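Local structure of CpuTA1 (Curtobacterium pusillum, 5K3W) at residues Phe142-Thr153 with Val272-Asp283. The protein belongs to the class IV aminotransferase family, binds pyridoxal-5'-phosphate and forms a two-chain assembly. Residues are numbered along the deposited sequence; the frame is centred on the assembly and turned at random.
Sequences FSQQRLGIRVVT and VRQAAPITALDD
Val272 O lies at the edge of the Arg146 guanidinium, in its plane, and accepts from Arg146 NH2 at 3.1 Å. Arg146 NE donates to Arg273 O at 2.9 Å, and the extended Arg146 chain grips two successive carbonyls; Glu113 holds Arg146 NH2 in a salt bridge. Arg273 CB sits over the centre of the Phe142 ring, a CH-pi contact 3.9 Å from its centroid. With CG anti to the backbone N (chi1 -176°), the Arg273 chain passes the ring, bends at chi3 and hydrogen-bonds Gln145 OE1 through NH1, while Asp195 takes NH2 in a salt bridge. Strands 274-278 and 149-153 cross steeply (71°) and pair in parallel locally, at Ile149 and Ile278: Ile149 N donates to Pro277 O, and Ile149 O accepts from Thr279 N. The corner at Thr279 takes the chain from one mixed sheet into another, where strand 280-281 runs beside strand 149-155. There Val151 N bonds Ala280 O at 2.7 Å. Asp282 OD1 accepts from Thr153 N at 2.8 Å, on the syn side but 27° out of the carboxylate plane. Asp283 OD1 makes a salt bridge to Arg150 NH2 at 2.7 Å, its hydrogen bond bent and weak.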
# COMPACT_ATOMS: atom_id res chain seq x y z
N PHE A 142 -16.98 19.34 -0.51
CA PHE A 142 -16.45 19.33 -1.87
C PHE A 142 -17.16 20.33 -2.79
O PHE A 142 -17.06 20.21 -4.01
CB PHE A 142 -16.56 17.94 -2.49
CG PHE A 142 -15.63 16.93 -1.90
CD1 PHE A 142 -14.26 17.01 -2.14
CD2 PHE A 142 -16.11 15.87 -1.15
CE1 PHE A 142 -13.39 16.08 -1.63
CE2 PHE A 142 -15.25 14.92 -0.63
CZ PHE A 142 -13.88 15.03 -0.86
N SER A 143 -17.88 21.31 -2.23
CA SER A 143 -18.66 22.21 -3.07
C SER A 143 -17.77 22.95 -4.07
O SER A 143 -18.16 23.15 -5.23
CB SER A 143 -19.42 23.20 -2.21
OG SER A 143 -18.54 23.82 -1.29
N GLN A 144 -16.60 23.38 -3.63
CA GLN A 144 -15.71 24.10 -4.53
C GLN A 144 -15.17 23.18 -5.63
O GLN A 144 -15.23 23.53 -6.82
CB GLN A 144 -14.57 24.73 -3.72
CG GLN A 144 -13.89 25.87 -4.42
CD GLN A 144 -14.89 26.91 -4.89
OE1 GLN A 144 -15.87 27.21 -4.19
NE2 GLN A 144 -14.67 27.45 -6.09
N GLN A 145 -14.67 22.00 -5.26
CA GLN A 145 -14.14 21.07 -6.26
C GLN A 145 -15.22 20.67 -7.28
O GLN A 145 -14.92 20.49 -8.46
CB GLN A 145 -13.53 19.84 -5.58
CG GLN A 145 -12.49 20.17 -4.50
CD GLN A 145 -11.22 19.28 -4.52
OE1 GLN A 145 -11.29 18.05 -4.63
NE2 GLN A 145 -10.07 19.93 -4.41
N ARG A 146 -16.48 20.57 -6.84
CA ARG A 146 -17.56 20.28 -7.78
C ARG A 146 -17.74 21.38 -8.83
O ARG A 146 -18.43 21.14 -9.83
CB ARG A 146 -18.86 20.04 -7.03
CG ARG A 146 -18.83 18.77 -6.22
CD ARG A 146 -20.12 18.52 -5.45
NE ARG A 146 -19.91 17.37 -4.57
CZ ARG A 146 -20.71 17.02 -3.58
NH1 ARG A 146 -21.81 17.71 -3.31
NH2 ARG A 146 -20.41 15.95 -2.85
N LEU A 147 -17.14 22.56 -8.64
CA LEU A 147 -17.21 23.61 -9.65
C LEU A 147 -15.99 23.66 -10.56
O LEU A 147 -16.06 24.28 -11.63
CB LEU A 147 -17.38 24.98 -8.98
CG LEU A 147 -18.58 25.19 -8.04
CD1 LEU A 147 -18.62 26.62 -7.55
CD2 LEU A 147 -19.88 24.80 -8.70
N GLY A 148 -14.88 23.04 -10.17
CA GLY A 148 -13.68 23.02 -10.99
C GLY A 148 -12.41 22.64 -10.26
O GLY A 148 -12.21 23.04 -9.11
N ILE A 149 -11.55 21.85 -10.92
CA ILE A 149 -10.24 21.46 -10.40
C ILE A 149 -9.23 21.55 -11.53
O ILE A 149 -9.56 21.35 -12.71
CB ILE A 149 -10.23 20.02 -9.84
CG1 ILE A 149 -10.84 19.03 -10.84
CG2 ILE A 149 -10.92 19.92 -8.49
CD1 ILE A 149 -10.71 17.58 -10.42
N ARG A 150 -7.98 21.85 -11.17
CA ARG A 150 -6.85 21.74 -12.08
C ARG A 150 -6.18 20.37 -11.92
O ARG A 150 -5.96 19.90 -10.80
CB ARG A 150 -5.83 22.84 -11.81
CG ARG A 150 -6.39 24.25 -11.89
CD ARG A 150 -5.33 25.32 -11.58
NE ARG A 150 -4.17 25.28 -12.47
CZ ARG A 150 -4.12 25.85 -13.67
NH1 ARG A 150 -5.16 26.51 -14.16
NH2 ARG A 150 -3.02 25.76 -14.40
N VAL A 151 -5.84 19.74 -13.04
CA VAL A 151 -5.31 18.39 -13.01
C VAL A 151 -4.02 18.31 -13.83
O VAL A 151 -3.80 19.09 -14.76
CB VAL A 151 -6.37 17.38 -13.53
CG1 VAL A 151 -5.86 15.94 -13.42
CG2 VAL A 151 -7.67 17.54 -12.74
N VAL A 152 -3.17 17.35 -13.49
CA VAL A 152 -1.94 17.10 -14.23
C VAL A 152 -1.88 15.61 -14.55
O VAL A 152 -2.45 14.79 -13.83
CB VAL A 152 -0.69 17.55 -13.45
CG1 VAL A 152 -0.73 19.03 -13.20
CG2 VAL A 152 -0.60 16.82 -12.11
N THR A 153 -1.21 15.28 -15.64
CA THR A 153 -0.98 13.87 -15.96
C THR A 153 0.35 13.41 -15.37
O THR A 153 1.34 14.14 -15.37
CB THR A 153 -1.01 13.63 -17.47
OG1 THR A 153 -0.18 14.58 -18.14
CG2 THR A 153 -2.41 13.76 -18.00
N VAL A 272 -17.61 10.10 -3.19
CA VAL A 272 -17.90 11.17 -2.23
C VAL A 272 -17.86 12.54 -2.89
O VAL A 272 -18.76 13.36 -2.69
CB VAL A 272 -16.93 11.10 -1.03
CG1 VAL A 272 -17.12 12.32 -0.15
CG2 VAL A 272 -17.19 9.85 -0.24
N ARG A 273 -16.81 12.83 -3.67
CA ARG A 273 -16.74 14.12 -4.34
C ARG A 273 -17.78 14.22 -5.47
O ARG A 273 -18.20 15.33 -5.82
CB ARG A 273 -15.33 14.34 -4.88
CG ARG A 273 -15.10 15.70 -5.51
CD ARG A 273 -13.63 15.94 -5.80
NE ARG A 273 -13.10 14.96 -6.75
CZ ARG A 273 -11.83 14.90 -7.14
NH1 ARG A 273 -10.97 15.78 -6.67
NH2 ARG A 273 -11.44 13.97 -7.99
N GLN A 274 -18.21 13.09 -6.01
CA GLN A 274 -19.11 13.06 -7.15
C GLN A 274 -18.37 13.54 -8.39
O GLN A 274 -17.28 13.04 -8.69
CB GLN A 274 -20.37 13.88 -6.85
CG GLN A 274 -21.07 13.48 -5.54
CD GLN A 274 -21.85 12.14 -5.59
OE1 GLN A 274 -21.95 11.47 -6.62
NE2 GLN A 274 -22.42 11.75 -4.45
N ALA A 275 -18.91 14.50 -9.14
CA ALA A 275 -18.31 14.91 -10.41
C ALA A 275 -17.54 16.21 -10.23
O ALA A 275 -18.13 17.24 -9.88
CB ALA A 275 -19.38 15.06 -11.50
N ALA A 276 -16.24 16.17 -10.47
CA ALA A 276 -15.41 17.37 -10.41
C ALA A 276 -14.96 17.75 -11.81
O ALA A 276 -14.13 17.03 -12.40
CB ALA A 276 -14.21 17.15 -9.50
N PRO A 277 -15.45 18.85 -12.38
CA PRO A 277 -15.05 19.22 -13.75
C PRO A 277 -13.64 19.79 -13.78
O PRO A 277 -13.20 20.51 -12.88
CB PRO A 277 -16.09 20.27 -14.15
CG PRO A 277 -16.47 20.93 -12.85
CD PRO A 277 -16.32 19.86 -11.76
N ILE A 278 -12.92 19.47 -14.86
CA ILE A 278 -11.51 19.83 -14.99
C ILE A 278 -11.40 21.15 -15.76
O ILE A 278 -11.82 21.24 -16.91
CB ILE A 278 -10.71 18.72 -15.69
CG1 ILE A 278 -10.74 17.43 -14.84
CG2 ILE A 278 -9.29 19.19 -15.94
CD1 ILE A 278 -10.05 16.24 -15.45
N THR A 279 -10.82 22.16 -15.11
CA THR A 279 -10.59 23.45 -15.74
C THR A 279 -9.26 23.51 -16.48
O THR A 279 -9.13 24.27 -17.45
CB THR A 279 -10.61 24.57 -14.69
OG1 THR A 279 -9.58 24.32 -13.71
CG2 THR A 279 -11.94 24.63 -13.99
N ALA A 280 -8.27 22.75 -16.04
CA ALA A 280 -6.97 22.74 -16.70
C ALA A 280 -6.36 21.35 -16.54
O ALA A 280 -6.47 20.71 -15.49
CB ALA A 280 -6.05 23.82 -16.13
N LEU A 281 -5.72 20.88 -17.60
CA LEU A 281 -4.98 19.63 -17.56
C LEU A 281 -3.57 19.94 -18.04
O LEU A 281 -3.37 20.32 -19.20
CB LEU A 281 -5.65 18.57 -18.44
CG LEU A 281 -4.95 17.20 -18.41
CD1 LEU A 281 -5.02 16.64 -16.99
CD2 LEU A 281 -5.54 16.21 -19.44
N ASP A 282 -2.61 19.82 -17.14
CA ASP A 282 -1.23 20.19 -17.44
C ASP A 282 -1.16 21.60 -18.00
O ASP A 282 -0.45 21.89 -18.96
CB ASP A 282 -0.61 19.18 -18.41
CG ASP A 282 -0.44 17.81 -17.80
OD1 ASP A 282 -0.19 17.72 -16.57
OD2 ASP A 282 -0.56 16.82 -18.55
N ASP A 283 -1.92 22.51 -17.39
CA ASP A 283 -1.91 23.93 -17.72
C ASP A 283 -2.51 24.26 -19.09
O ASP A 283 -2.57 25.45 -19.44
CB ASP A 283 -0.50 24.52 -17.64
CG ASP A 283 0.06 24.47 -16.23
OD1 ASP A 283 -0.66 24.88 -15.29
OD2 ASP A 283 1.21 24.00 -16.07
O HOH W 1 -3.21 21.72 -14.62